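Local atomic coordinates of putative succinylglutamate desuccinylase / aspartoacylase (Shewanella amazonensis, PDB entry 3FMC), a protein that is probably a zinc-dependent hydrolase of the succinylglutamate desuccinylase/aspartoacylase family, thought to act on ester bonds. Residues A32-Y37 with R268-E273; R188-Y193 with L262-H267; E112-E117 with W219-V224; L105-N110 with A132-E137. All blocks are in the same frame, centred on the assembly; numbering follows the deposited sequence.

Contact 1 (A32-Y37 with R268-E273); sequences AGPSVY and RGVIAE
Pro34 rides over the turn that ends helix 251-267, where Gly269, with positive phi and two bonds back into the last helical turn, forms a Schellman motif. The pyrrolidine ring lies against the backbone of that turn: Pro34 CD is 3.1 Å from Arg268 O, and CG is almost as close to the same oxygen. Arg268 bends at chi2 and chi3, which folds its chain back until NH2 comes 4.1 Å from Pro34 CG, a grazing, oblique approach. The guanidinium finds its polar partner elsewhere, since NH1 bonds to the hydroxyl of Tyr264. Beyond the proline, the two valines meet at an angle, branch to branch. Val36 has CG1 anti to the backbone N (chi1 -173°), a rotamer that turns its CG2 toward Val270 CG2 at 3.6 Å. Ile167 of strand 167-174 and Leu265 of the helix pack on both valines, joining strand 36-40 to the helix end. Pro34 O is buried here without a polar partner and faces methyl groups instead. One residue before the proline, Gly33 CA makes a long CH...O contact of 3.5 Å with Gly269 O, bent to 123° at the hydrogen.

Contact 2 (R188-Y193 with L262-H267); sequences RSAAQY and LAYLSH
Tyr193 and His267 form a face-to-face aromatic stack, which ties the coiled loop 188-193, helical in its backbone angles but without regular helical bonding, to the last turn of helix 251-267 within the catalytic domain. The centroids are 3.6 Å apart and the planes are inclined by only 8°, so the imidazole lies nearly flat over the phenol. His267 CG sits above the centre of the Tyr193 ring, while Tyr193 CZ sits above the centre of the imidazole; the overlap therefore runs toward the hydroxyl end of the phenol. With CG anti to the backbone N (chi1 160°), the histidine also brings its CB over the same face, 3.9 Å from the ring centroid in a CH-pi contact. Gln192 CB lies on the opposite face of the tyrosine, offset toward the rim.

Apolar packing continues from the tyrosine CB. Tyr193 CB rests 3.8 Å from Tyr264 CA and approaches the Tyr264 ring at its edge. Ala190 CB touches Tyr264 CE1 at 3.7 Å, and Leu239 of strand 237-243 backs both residues. One turn before His267 in the helix, Ala263 CB lies 3.3 Å from Tyr193 O.

Polar contacts are few and lie at the margins. The Tyr264 hydroxyl leaves the interface to bond with Glu187. On the exposed side a single water joins the segments, 2.8 Å from Ser189 OG and 3.0 Å from His267 NE2.

Contact 3 (E112-E117 with W219-V224); sequences EVWYQE and WTLAEV
The helical segments 112-117 and 219-224 approach to 9.9 Å between their short axes and cross at -62°, with Glu112 nearest Val224 and Tyr115 nearest Leu221 along the backbones. The steep crossing limits the meeting to a few side chains, and Val224 is the central one. Its CG1 branch, anti to the backbone N at chi1 167°, projects between Glu112 and Tyr115. It lies 3.6 Å from Tyr115 CB and keeps nearly the same distance to CG and CD2, so it presses on the root of the ring; the two side chains run antiparallel alongside each other.

Glu112 closes the outer flank of this methyl group, with OE1 at 3.1 Å from Val224 CG1, a tight approach of a carboxylate oxygen to a carbon. The other oxygen is held within its own helix: Gln116 NE2 donates to Glu112 OE2 at 2.8 Å, nearly along the C-O axis, which helps fix the carboxylate's rotation. On the inner flank, Leu221 CD1 touches two aromatic side chains, 4.2 Å from both Trp114 CE3 and Tyr115 CD1. Leu126 of helix 123-142 touches Trp114 and Leu221 alike, and Ile111 continues the apolar patch beside Val224.

This is plain helix-helix packing in a catalytic domain that belongs by family to the zinc exopeptidase clan, in which short helix 111-118 lies across the long helix 210-227.

Contact 4 (L105-N110 with A132-E137); sequences LDHGFN and ATLVEE
His107 and Phe109 reach from an irregular loop onto segment 132-137 of helix 123-142, and Phe109 can be followed outward along its side chain. From CB, CG is set between the backbone N and the carbonyl carbon (chi1 70°), which directs the ring at the helix. CD1 then passes Glu137 CG at 4.2 Å. CE1 and CZ both meet Thr133 CG2 over one face, at 3.8 and 3.6 Å, and Leu134 CD2 at the ring edge, 3.9 Å from each. The same Leu134 CD2 lies over one face of the His107 imidazole, 4.0 Å from its centroid, so one methyl serves the face of the imidazole and the edge of the phenyl ring. On its other side His107 has Leu105 O, offset toward the rim.

The imidazole lies alongside Glu137, with ND1 3.4 Å from Glu137 CB. A water 3.0 Å from His107 ND1 donates to Glu137 OE1, which is also salt-bridged to Arg140. In the fold, the loop running to helix 111-118 is laid along helix 123-142, while helix 150-163 adds His163, bonded to His107 NE2, and Gln159, bonded to Leu105 N, and Pro217 of helix 210-227 touches both His107 and Leu134.

Overall arrangement
The four contacts form two touching pairs within the chain. Contacts 1 and 2 share the end of helix 251-267: Val270 N probably bonds to Leu265 O and Glu273 O to Ser266 OG. Contacts 3 and 4 meet through Trp114, whose NE1 bonds to Thr133 OG1 and whose ring packs on Phe109. Contacts 2 and 3 are largely buried, whereas 1 and 4 are only partly so. Chemistry differs accordingly: contact 3 joins two helices by aliphatic and aromatic packing, contact 2 adds a ring stack with a bridging water at its exposed margin, contact 4 mixes CH-pi contacts with a water bridge, and contact 1 rests on a proline against a helix-ending backbone turn and on two valines.

Contact 1 (A32-Y37 with R268-E273)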
loop_
_atom_site.group_PDB
_atom_site.type_symbol
_atom_site.label_atom_id
_atom_site.label_comp_id
_atom_site.label_asym_id
_atom_site.label_seq_id
_atom_site.Cartn_x
_atom_site.Cartn_y
_atom_site.Cartn_z
ATOM N N ALA C 32 15.679 3.820 -46.459
ATOM C CA ALA C 32 14.276 3.610 -46.664
ATOM C C ALA C 32 13.742 2.516 -45.778
ATOM O O ALA C 32 12.634 2.012 -46.047
ATOM C CB ALA C 32 14.000 3.269 -48.140
ATOM N N GLY C 33 14.498 2.141 -44.747
ATOM C CA GLY C 33 14.066 1.072 -43.858
ATOM C C GLY C 33 12.854 1.486 -43.025
ATOM O O GLY C 33 12.541 2.683 -42.924
ATOM N N PRO C 34 12.140 0.506 -42.461
ATOM C CA PRO C 34 11.020 0.888 -41.616
ATOM C C PRO C 34 11.485 1.607 -40.345
ATOM O O PRO C 34 12.623 1.395 -39.899
ATOM C CB PRO C 34 10.384 -0.454 -41.208
ATOM C CG PRO C 34 10.977 -1.504 -42.126
ATOM C CD PRO C 34 12.308 -0.960 -42.571
ATOM N N SER C 35 10.599 2.415 -39.772
ATOM C CA SER C 35 10.875 3.097 -38.499
ATOM C C SER C 35 10.411 2.211 -37.345
ATOM O O SER C 35 9.424 1.462 -37.437
ATOM C CB SER C 35 10.209 4.462 -38.412
ATOM O OG SER C 35 8.811 4.368 -38.584
ATOM N N VAL C 36 11.107 2.336 -36.235
ATOM C CA VAL C 36 10.857 1.472 -35.074
ATOM C C VAL C 36 10.735 2.336 -33.815
ATOM O O VAL C 36 11.522 3.285 -33.591
ATOM C CB VAL C 36 12.008 0.485 -34.862
ATOM C CG1 VAL C 36 11.689 -0.537 -33.757
ATOM C CG2 VAL C 36 12.356 -0.242 -36.223
ATOM N N TYR C 37 9.760 1.972 -33.010
ATOM C CA TYR C 37 9.525 2.581 -31.703
ATOM C C TYR C 37 9.573 1.473 -30.642
ATOM O O TYR C 37 8.869 0.481 -30.766
ATOM C CB TYR C 37 8.200 3.295 -31.664
ATOM C CG TYR C 37 7.832 3.811 -30.287
ATOM C CD1 TYR C 37 8.221 5.080 -29.853
ATOM C CD2 TYR C 37 7.091 3.021 -29.415
ATOM C CE1 TYR C 37 7.855 5.538 -28.546
ATOM C CE2 TYR C 37 6.727 3.474 -28.145
ATOM C CZ TYR C 37 7.126 4.750 -27.721
ATOM O OH TYR C 37 6.795 5.225 -26.468
ATOM N N ARG C 268 13.608 -7.115 -41.136
ATOM C CA ARG C 268 12.763 -6.040 -41.643
ATOM C C ARG C 268 13.505 -4.928 -42.373
ATOM O O ARG C 268 12.893 -3.972 -42.830
ATOM C CB ARG C 268 11.966 -5.429 -40.484
ATOM C CG ARG C 268 11.009 -6.414 -39.780
ATOM C CD ARG C 268 9.953 -6.874 -40.713
ATOM N NE ARG C 268 9.335 -5.744 -41.396
ATOM C CZ ARG C 268 8.303 -5.056 -40.916
ATOM N NH1 ARG C 268 7.738 -5.389 -39.763
ATOM N NH2 ARG C 268 7.810 -4.061 -41.614
ATOM N N GLY C 269 14.809 -5.057 -42.495
ATOM C CA GLY C 269 15.606 -4.075 -43.210
ATOM C C GLY C 269 15.780 -2.752 -42.538
ATOM O O GLY C 269 16.002 -1.738 -43.210
ATOM N N VAL C 270 15.717 -2.767 -41.209
ATOM C CA VAL C 270 15.937 -1.573 -40.392
ATOM C C VAL C 270 17.427 -1.332 -40.264
ATOM O O VAL C 270 17.849 -0.188 -40.227
ATOM C CB VAL C 270 15.298 -1.748 -38.986
ATOM C CG1 VAL C 270 15.753 -0.561 -38.050
ATOM C CG2 VAL C 270 13.776 -1.872 -39.115
ATOM N N ILE C 271 18.215 -2.410 -40.200
ATOM C CA ILE C 271 19.659 -2.372 -40.187
ATOM C C ILE C 271 20.143 -3.081 -41.501
ATOM O O ILE C 271 19.446 -3.950 -42.016
ATOM C CB ILE C 271 20.277 -2.987 -38.898
ATOM C CG1 ILE C 271 19.912 -4.457 -38.734
ATOM C CG2 ILE C 271 19.801 -2.186 -37.678
ATOM C CD1 ILE C 271 20.551 -5.168 -37.501
ATOM N N ALA C 272 21.279 -2.650 -42.040
ATOM C CA ALA C 272 21.829 -3.208 -43.310
ATOM C C ALA C 272 22.414 -4.596 -43.124
ATOM O O ALA C 272 22.289 -5.475 -44.000
ATOM C CB ALA C 272 22.906 -2.256 -43.871
ATOM N N GLU C 273 23.000 -4.822 -41.966
ATOM C CA GLU C 273 23.679 -6.060 -41.674
ATOM C C GLU C 273 22.782 -7.283 -41.594
ATOM O O GLU C 273 21.612 -7.179 -41.245
ATOM C CB GLU C 273 24.434 -5.963 -40.344
ATOM C CG GLU C 273 25.657 -5.094 -40.346
ATOM C CD GLU C 273 25.402 -3.607 -40.225
ATOM O OE1 GLU C 273 24.238 -3.120 -40.173
ATOM O OE2 GLU C 273 26.428 -2.910 -40.178
#

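Contact 2 (R188-Y193 with L262-H267)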
loop_
_atom_site.group_PDB
_atom_site.type_symbol
_atom_site.label_atom_id
_atom_site.label_comp_id
_atom_site.label_asym_id
_atom_site.label_seq_id
_atom_site.Cartn_x
_atom_site.Cartn_y
_atom_site.Cartn_z
ATOM N N ARG C 188 2.540 -13.893 -37.702
ATOM C CA ARG C 188 3.061 -15.087 -37.045
ATOM C C ARG C 188 4.553 -15.321 -37.329
ATOM O O ARG C 188 5.301 -15.788 -36.465
ATOM C CB ARG C 188 2.223 -16.280 -37.487
ATOM C CG ARG C 188 2.802 -17.589 -37.033
ATOM C CD ARG C 188 1.848 -18.704 -37.270
ATOM N NE ARG C 188 2.569 -19.956 -37.200
ATOM C CZ ARG C 188 1.989 -21.145 -37.122
ATOM N NH1 ARG C 188 0.658 -21.223 -37.090
ATOM N NH2 ARG C 188 2.754 -22.245 -37.072
ATOM N N SER C 189 5.019 -14.909 -38.506
ATOM C CA SER C 189 6.416 -15.066 -38.839
ATOM C C SER C 189 7.378 -14.339 -37.924
ATOM O O SER C 189 8.549 -14.745 -37.806
ATOM C CB SER C 189 6.664 -14.610 -40.283
ATOM O OG SER C 189 6.342 -13.233 -40.436
ATOM N N ALA C 190 6.925 -13.270 -37.256
ATOM C CA ALA C 190 7.839 -12.486 -36.431
ATOM C C ALA C 190 8.508 -13.320 -35.347
ATOM O O ALA C 190 9.653 -13.065 -34.973
ATOM C CB ALA C 190 7.115 -11.242 -35.810
ATOM N N ALA C 191 7.774 -14.289 -34.798
ATOM C CA ALA C 191 8.291 -15.125 -33.727
ATOM C C ALA C 191 9.543 -15.892 -34.122
ATOM O O ALA C 191 10.368 -16.169 -33.286
ATOM C CB ALA C 191 7.180 -16.090 -33.209
ATOM N N GLN C 192 9.691 -16.183 -35.410
ATOM C CA GLN C 192 10.858 -16.912 -35.922
ATOM C C GLN C 192 12.166 -16.133 -35.799
ATOM O O GLN C 192 13.219 -16.750 -35.848
ATOM C CB GLN C 192 10.652 -17.323 -37.393
ATOM C CG GLN C 192 9.470 -18.236 -37.650
ATOM C CD GLN C 192 9.600 -19.590 -36.967
ATOM O OE1 GLN C 192 10.653 -20.218 -36.990
ATOM N NE2 GLN C 192 8.511 -20.050 -36.363
ATOM N N TYR C 193 12.105 -14.813 -35.577
ATOM C CA TYR C 193 13.314 -13.954 -35.540
ATOM C C TYR C 193 13.807 -13.622 -34.160
ATOM O O TYR C 193 15.023 -13.483 -33.933
ATOM C CB TYR C 193 13.075 -12.702 -36.402
ATOM C CG TYR C 193 12.734 -13.092 -37.806
ATOM C CD1 TYR C 193 13.728 -13.490 -38.716
ATOM C CD2 TYR C 193 11.432 -13.152 -38.223
ATOM C CE1 TYR C 193 13.404 -13.916 -39.991
ATOM C CE2 TYR C 193 11.102 -13.562 -39.497
ATOM C CZ TYR C 193 12.090 -13.939 -40.379
ATOM O OH TYR C 193 11.693 -14.340 -41.647
ATOM N N LEU C 262 17.673 -7.573 -32.685
ATOM C CA LEU C 262 18.490 -7.257 -33.888
ATOM C C LEU C 262 18.189 -8.185 -35.055
ATOM O O LEU C 262 18.159 -7.727 -36.208
ATOM C CB LEU C 262 19.973 -7.263 -33.568
ATOM C CG LEU C 262 20.646 -6.096 -32.860
ATOM C CD1 LEU C 262 22.112 -6.525 -32.575
ATOM C CD2 LEU C 262 20.581 -4.858 -33.724
ATOM N N ALA C 263 18.007 -9.481 -34.795
ATOM C CA ALA C 263 17.636 -10.417 -35.890
ATOM C C ALA C 263 16.329 -9.958 -36.583
ATOM O O ALA C 263 16.200 -10.017 -37.812
ATOM C CB ALA C 263 17.512 -11.858 -35.374
ATOM N N TYR C 264 15.315 -9.516 -35.802
ATOM C CA TYR C 264 14.083 -9.025 -36.360
ATOM C C TYR C 264 14.335 -7.760 -37.178
ATOM O O TYR C 264 13.816 -7.607 -38.262
ATOM C CB TYR C 264 13.015 -8.756 -35.268
ATOM C CG TYR C 264 11.695 -8.334 -35.837
ATOM C CD1 TYR C 264 10.888 -9.228 -36.507
ATOM C CD2 TYR C 264 11.231 -7.021 -35.694
ATOM C CE1 TYR C 264 9.701 -8.852 -37.057
ATOM C CE2 TYR C 264 10.023 -6.641 -36.241
ATOM C CZ TYR C 264 9.245 -7.558 -36.901
ATOM O OH TYR C 264 8.024 -7.213 -37.460
ATOM N N LEU C 265 15.147 -6.864 -36.633
ATOM C CA LEU C 265 15.465 -5.598 -37.327
ATOM C C LEU C 265 16.205 -5.866 -38.661
ATOM O O LEU C 265 15.939 -5.194 -39.648
ATOM C CB LEU C 265 16.286 -4.713 -36.392
ATOM C CG LEU C 265 15.591 -4.243 -35.101
ATOM C CD1 LEU C 265 16.441 -3.218 -34.350
ATOM C CD2 LEU C 265 14.207 -3.734 -35.407
ATOM N N SER C 266 17.132 -6.822 -38.672
ATOM C CA SER C 266 17.814 -7.221 -39.933
ATOM C C SER C 266 16.771 -7.774 -40.922
ATOM O O SER C 266 16.682 -7.362 -42.081
ATOM C CB SER C 266 18.921 -8.239 -39.625
ATOM O OG SER C 266 19.494 -8.737 -40.809
ATOM N N HIS C 267 15.956 -8.716 -40.447
ATOM C CA HIS C 267 14.840 -9.239 -41.237
ATOM C C HIS C 267 13.959 -8.169 -41.886
ATOM O O HIS C 267 13.580 -8.281 -43.057
ATOM C CB HIS C 267 14.034 -10.255 -40.392
ATOM C CG HIS C 267 12.640 -10.494 -40.881
ATOM N ND1 HIS C 267 12.355 -11.101 -42.084
ATOM C CD2 HIS C 267 11.447 -10.275 -40.278
ATOM C CE1 HIS C 267 11.045 -11.184 -42.228
ATOM N NE2 HIS C 267 10.469 -10.697 -41.136
HETATM O O HOH W 1 7.860 -11.028 -39.750
#

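Contact 3 (E112-E117 with W219-V224)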
loop_
_atom_site.group_PDB
_atom_site.type_symbol
_atom_site.label_atom_id
_atom_site.label_comp_id
_atom_site.label_asym_id
_atom_site.label_seq_id
_atom_site.Cartn_x
_atom_site.Cartn_y
_atom_site.Cartn_z
ATOM N N GLU C 112 -14.672 1.960 -41.825
ATOM C CA GLU C 112 -15.342 1.732 -43.109
ATOM C C GLU C 112 -15.591 3.093 -43.779
ATOM O O GLU C 112 -15.202 3.290 -44.915
ATOM C CB GLU C 112 -16.630 0.910 -42.935
ATOM C CG GLU C 112 -17.425 0.698 -44.241
ATOM C CD GLU C 112 -16.576 0.076 -45.381
ATOM O OE1 GLU C 112 -15.999 -1.015 -45.163
ATOM O OE2 GLU C 112 -16.505 0.684 -46.480
ATOM N N VAL C 113 -16.185 4.044 -43.053
ATOM C CA VAL C 113 -16.441 5.390 -43.586
ATOM C C VAL C 113 -15.160 6.117 -43.903
ATOM O O VAL C 113 -15.034 6.746 -44.939
ATOM C CB VAL C 113 -17.342 6.239 -42.615
ATOM C CG1 VAL C 113 -17.428 7.716 -43.051
ATOM C CG2 VAL C 113 -18.729 5.613 -42.519
ATOM N N TRP C 114 -14.169 6.034 -43.022
ATOM C CA TRP C 114 -12.891 6.681 -43.297
ATOM C C TRP C 114 -12.311 6.091 -44.588
ATOM O O TRP C 114 -11.798 6.812 -45.442
ATOM C CB TRP C 114 -11.900 6.448 -42.146
ATOM C CG TRP C 114 -10.644 7.221 -42.285
ATOM C CD1 TRP C 114 -10.348 8.399 -41.653
ATOM C CD2 TRP C 114 -9.485 6.897 -43.095
ATOM N NE1 TRP C 114 -9.089 8.811 -42.000
ATOM C CE2 TRP C 114 -8.548 7.928 -42.903
ATOM C CE3 TRP C 114 -9.159 5.834 -43.971
ATOM C CZ2 TRP C 114 -7.309 7.941 -43.529
ATOM C CZ3 TRP C 114 -7.932 5.845 -44.600
ATOM C CH2 TRP C 114 -7.015 6.901 -44.380
ATOM N N TYR C 115 -12.365 4.756 -44.704
ATOM C CA TYR C 115 -11.842 4.115 -45.913
ATOM C C TYR C 115 -12.541 4.638 -47.174
ATOM O O TYR C 115 -11.879 5.037 -48.141
ATOM C CB TYR C 115 -11.944 2.599 -45.834
ATOM C CG TYR C 115 -11.473 1.956 -47.104
ATOM C CD1 TYR C 115 -10.117 1.856 -47.382
ATOM C CD2 TYR C 115 -12.386 1.469 -48.037
ATOM C CE1 TYR C 115 -9.667 1.276 -48.583
ATOM C CE2 TYR C 115 -11.961 0.897 -49.235
ATOM C CZ TYR C 115 -10.598 0.793 -49.496
ATOM O OH TYR C 115 -10.143 0.208 -50.662
ATOM N N GLN C 116 -13.868 4.635 -47.166
ATOM C CA GLN C 116 -14.623 5.114 -48.340
ATOM C C GLN C 116 -14.201 6.529 -48.730
ATOM O O GLN C 116 -13.991 6.814 -49.912
ATOM C CB GLN C 116 -16.142 4.989 -48.136
ATOM C CG GLN C 116 -16.623 3.503 -48.079
ATOM C CD GLN C 116 -16.201 2.654 -49.319
ATOM O OE1 GLN C 116 -16.265 3.110 -50.465
ATOM N NE2 GLN C 116 -15.775 1.423 -49.073
ATOM N N GLU C 117 -14.009 7.384 -47.735
ATOM C CA GLU C 117 -13.602 8.777 -47.968
ATOM C C GLU C 117 -12.174 8.979 -48.451
ATOM O O GLU C 117 -11.838 10.052 -48.933
ATOM C CB GLU C 117 -13.861 9.594 -46.702
ATOM C CG GLU C 117 -15.353 9.605 -46.345
ATOM C CD GLU C 117 -15.716 10.374 -45.087
ATOM O OE1 GLU C 117 -14.817 10.687 -44.264
ATOM O OE2 GLU C 117 -16.938 10.639 -44.924
ATOM N N TRP C 219 -5.080 -3.096 -38.653
ATOM C CA TRP C 219 -5.553 -4.439 -38.988
ATOM C C TRP C 219 -6.986 -4.298 -39.469
ATOM O O TRP C 219 -7.384 -4.898 -40.472
ATOM C CB TRP C 219 -5.534 -5.332 -37.758
ATOM C CG TRP C 219 -5.565 -6.821 -38.009
ATOM C CD1 TRP C 219 -5.939 -7.473 -39.165
ATOM C CD2 TRP C 219 -5.242 -7.840 -37.061
ATOM N NE1 TRP C 219 -5.859 -8.823 -38.991
ATOM C CE2 TRP C 219 -5.434 -9.086 -37.708
ATOM C CE3 TRP C 219 -4.808 -7.829 -35.723
ATOM C CZ2 TRP C 219 -5.189 -10.302 -37.065
ATOM C CZ3 TRP C 219 -4.581 -9.036 -35.094
ATOM C CH2 TRP C 219 -4.780 -10.256 -35.769
ATOM N N THR C 220 -7.780 -3.510 -38.739
ATOM C CA THR C 220 -9.160 -3.249 -39.131
ATOM C C THR C 220 -9.239 -2.566 -40.513
ATOM O O THR C 220 -10.107 -2.902 -41.310
ATOM C CB THR C 220 -9.854 -2.392 -38.066
ATOM O OG1 THR C 220 -9.851 -3.123 -36.825
ATOM C CG2 THR C 220 -11.266 -2.085 -38.485
ATOM N N LEU C 221 -8.350 -1.611 -40.773
ATOM C CA LEU C 221 -8.286 -0.926 -42.053
ATOM C C LEU C 221 -7.964 -1.929 -43.182
ATOM O O LEU C 221 -8.557 -1.849 -44.240
ATOM C CB LEU C 221 -7.185 0.156 -42.054
ATOM C CG LEU C 221 -6.955 0.919 -43.364
ATOM C CD1 LEU C 221 -8.180 1.794 -43.637
ATOM C CD2 LEU C 221 -5.695 1.762 -43.307
ATOM N N ALA C 222 -7.036 -2.848 -42.930
ATOM C CA ALA C 222 -6.638 -3.864 -43.919
ATOM C C ALA C 222 -7.836 -4.759 -44.208
ATOM O O ALA C 222 -8.080 -5.125 -45.380
ATOM C CB ALA C 222 -5.461 -4.685 -43.392
ATOM N N GLU C 223 -8.593 -5.078 -43.162
ATOM C CA GLU C 223 -9.826 -5.905 -43.277
ATOM C C GLU C 223 -10.858 -5.218 -44.135
ATOM O O GLU C 223 -11.470 -5.826 -45.024
ATOM C CB GLU C 223 -10.438 -6.191 -41.880
ATOM C CG GLU C 223 -9.624 -7.149 -41.019
ATOM C CD GLU C 223 -10.190 -7.329 -39.603
ATOM O OE1 GLU C 223 -11.107 -6.563 -39.183
ATOM O OE2 GLU C 223 -9.685 -8.249 -38.909
ATOM N N VAL C 224 -11.090 -3.941 -43.840
ATOM C CA VAL C 224 -12.021 -3.127 -44.611
ATOM C C VAL C 224 -11.595 -3.048 -46.076
ATOM O O VAL C 224 -12.416 -3.229 -46.944
ATOM C CB VAL C 224 -12.190 -1.722 -44.004
ATOM C CG1 VAL C 224 -12.906 -0.765 -44.991
ATOM C CG2 VAL C 224 -12.935 -1.852 -42.620
#

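Contact 4 (L105-N110 with A132-E137)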
loop_
_atom_site.group_PDB
_atom_site.type_symbol
_atom_site.label_atom_id
_atom_site.label_comp_id
_atom_site.label_asym_id
_atom_site.label_seq_id
_atom_site.Cartn_x
_atom_site.Cartn_y
_atom_site.Cartn_z
ATOM N N LEU C 105 -5.702 4.236 -25.979
ATOM C CA LEU C 105 -6.850 4.788 -26.660
ATOM C C LEU C 105 -7.310 3.931 -27.816
ATOM O O LEU C 105 -6.514 3.652 -28.708
ATOM C CB LEU C 105 -6.453 6.164 -27.205
ATOM C CG LEU C 105 -7.507 6.965 -27.988
ATOM C CD1 LEU C 105 -8.831 7.059 -27.225
ATOM C CD2 LEU C 105 -6.933 8.344 -28.384
ATOM N N ASP C 106 -8.557 3.457 -27.744
ATOM C CA ASP C 106 -9.215 2.701 -28.826
ATOM C C ASP C 106 -9.825 3.767 -29.686
ATOM O O ASP C 106 -10.688 4.527 -29.232
ATOM C CB ASP C 106 -10.319 1.829 -28.267
ATOM C CG ASP C 106 -10.877 0.775 -29.270
ATOM O OD1 ASP C 106 -10.317 0.531 -30.349
ATOM O OD2 ASP C 106 -11.894 0.138 -28.918
ATOM N N HIS C 107 -9.377 3.854 -30.928
ATOM C CA HIS C 107 -9.940 4.846 -31.822
ATOM C C HIS C 107 -11.377 4.465 -32.182
ATOM O O HIS C 107 -11.655 3.406 -32.709
ATOM C CB HIS C 107 -9.046 5.075 -33.024
ATOM C CG HIS C 107 -7.697 5.624 -32.648
ATOM N ND1 HIS C 107 -7.505 6.933 -32.250
ATOM C CD2 HIS C 107 -6.473 5.046 -32.641
ATOM C CE1 HIS C 107 -6.217 7.132 -32.015
ATOM N NE2 HIS C 107 -5.571 6.001 -32.241
ATOM N N GLY C 108 -12.294 5.345 -31.850
ATOM C CA GLY C 108 -13.698 5.092 -32.105
ATOM C C GLY C 108 -14.226 5.416 -33.494
ATOM O O GLY C 108 -15.304 4.946 -33.850
ATOM N N PHE C 109 -13.502 6.202 -34.285
ATOM C CA PHE C 109 -14.012 6.579 -35.600
ATOM C C PHE C 109 -14.322 5.373 -36.524
ATOM O O PHE C 109 -13.745 4.266 -36.413
ATOM C CB PHE C 109 -13.124 7.635 -36.258
ATOM C CG PHE C 109 -11.793 7.139 -36.695
ATOM C CD1 PHE C 109 -10.706 7.111 -35.820
ATOM C CD2 PHE C 109 -11.598 6.732 -38.002
ATOM C CE1 PHE C 109 -9.485 6.662 -36.263
ATOM C CE2 PHE C 109 -10.387 6.288 -38.433
ATOM C CZ PHE C 109 -9.335 6.243 -37.587
ATOM N N ASN C 110 -15.284 5.577 -37.412
ATOM C CA ASN C 110 -15.744 4.484 -38.277
ATOM C C ASN C 110 -14.744 4.316 -39.410
ATOM O O ASN C 110 -14.583 5.215 -40.241
ATOM C CB ASN C 110 -17.176 4.749 -38.767
ATOM C CG ASN C 110 -17.714 3.625 -39.640
ATOM O OD1 ASN C 110 -17.021 3.107 -40.498
ATOM N ND2 ASN C 110 -18.967 3.256 -39.424
ATOM N N ALA C 132 -1.888 10.097 -39.898
ATOM C CA ALA C 132 -2.157 11.457 -39.449
ATOM C C ALA C 132 -3.439 11.523 -38.643
ATOM O O ALA C 132 -3.495 12.229 -37.631
ATOM C CB ALA C 132 -2.181 12.444 -40.659
ATOM N N THR C 133 -4.460 10.776 -39.063
ATOM C CA THR C 133 -5.724 10.716 -38.353
ATOM C C THR C 133 -5.524 10.131 -36.954
ATOM O O THR C 133 -6.071 10.639 -35.982
ATOM C CB THR C 133 -6.762 9.878 -39.116
ATOM O OG1 THR C 133 -7.151 10.586 -40.303
ATOM C CG2 THR C 133 -8.029 9.562 -38.250
ATOM N N LEU C 134 -4.749 9.059 -36.863
ATOM C CA LEU C 134 -4.486 8.428 -35.555
ATOM C C LEU C 134 -3.753 9.390 -34.604
ATOM O O LEU C 134 -4.103 9.459 -33.432
ATOM C CB LEU C 134 -3.675 7.141 -35.717
ATOM C CG LEU C 134 -4.276 6.042 -36.600
ATOM C CD1 LEU C 134 -3.330 4.802 -36.509
ATOM C CD2 LEU C 134 -5.712 5.672 -36.240
ATOM N N VAL C 135 -2.745 10.084 -35.117
ATOM C CA VAL C 135 -1.938 11.044 -34.362
ATOM C C VAL C 135 -2.837 12.219 -33.922
ATOM O O VAL C 135 -2.813 12.675 -32.758
ATOM C CB VAL C 135 -0.718 11.515 -35.164
ATOM C CG1 VAL C 135 -0.012 12.716 -34.502
ATOM C CG2 VAL C 135 0.280 10.376 -35.347
ATOM N N GLU C 136 -3.702 12.655 -34.810
ATOM C CA GLU C 136 -4.598 13.762 -34.469
ATOM C C GLU C 136 -5.630 13.372 -33.425
ATOM O O GLU C 136 -6.028 14.198 -32.599
ATOM C CB GLU C 136 -5.301 14.320 -35.723
ATOM C CG GLU C 136 -6.319 15.461 -35.394
ATOM C CD GLU C 136 -5.726 16.635 -34.569
ATOM O OE1 GLU C 136 -4.502 16.895 -34.653
ATOM O OE2 GLU C 136 -6.503 17.298 -33.842
ATOM N N GLU C 137 -6.092 12.120 -33.477
ATOM C CA GLU C 137 -7.082 11.615 -32.539
ATOM C C GLU C 137 -6.545 11.566 -31.090
ATOM O O GLU C 137 -7.301 11.785 -30.118
ATOM C CB GLU C 137 -7.612 10.248 -32.991
ATOM C CG GLU C 137 -8.611 10.324 -34.136
ATOM C CD GLU C 137 -9.901 11.040 -33.762
ATOM O OE1 GLU C 137 -10.728 10.479 -33.039
ATOM O OE2 GLU C 137 -10.080 12.179 -34.192
HETATM O O HOH W 2 -9.946 8.320 -31.133
#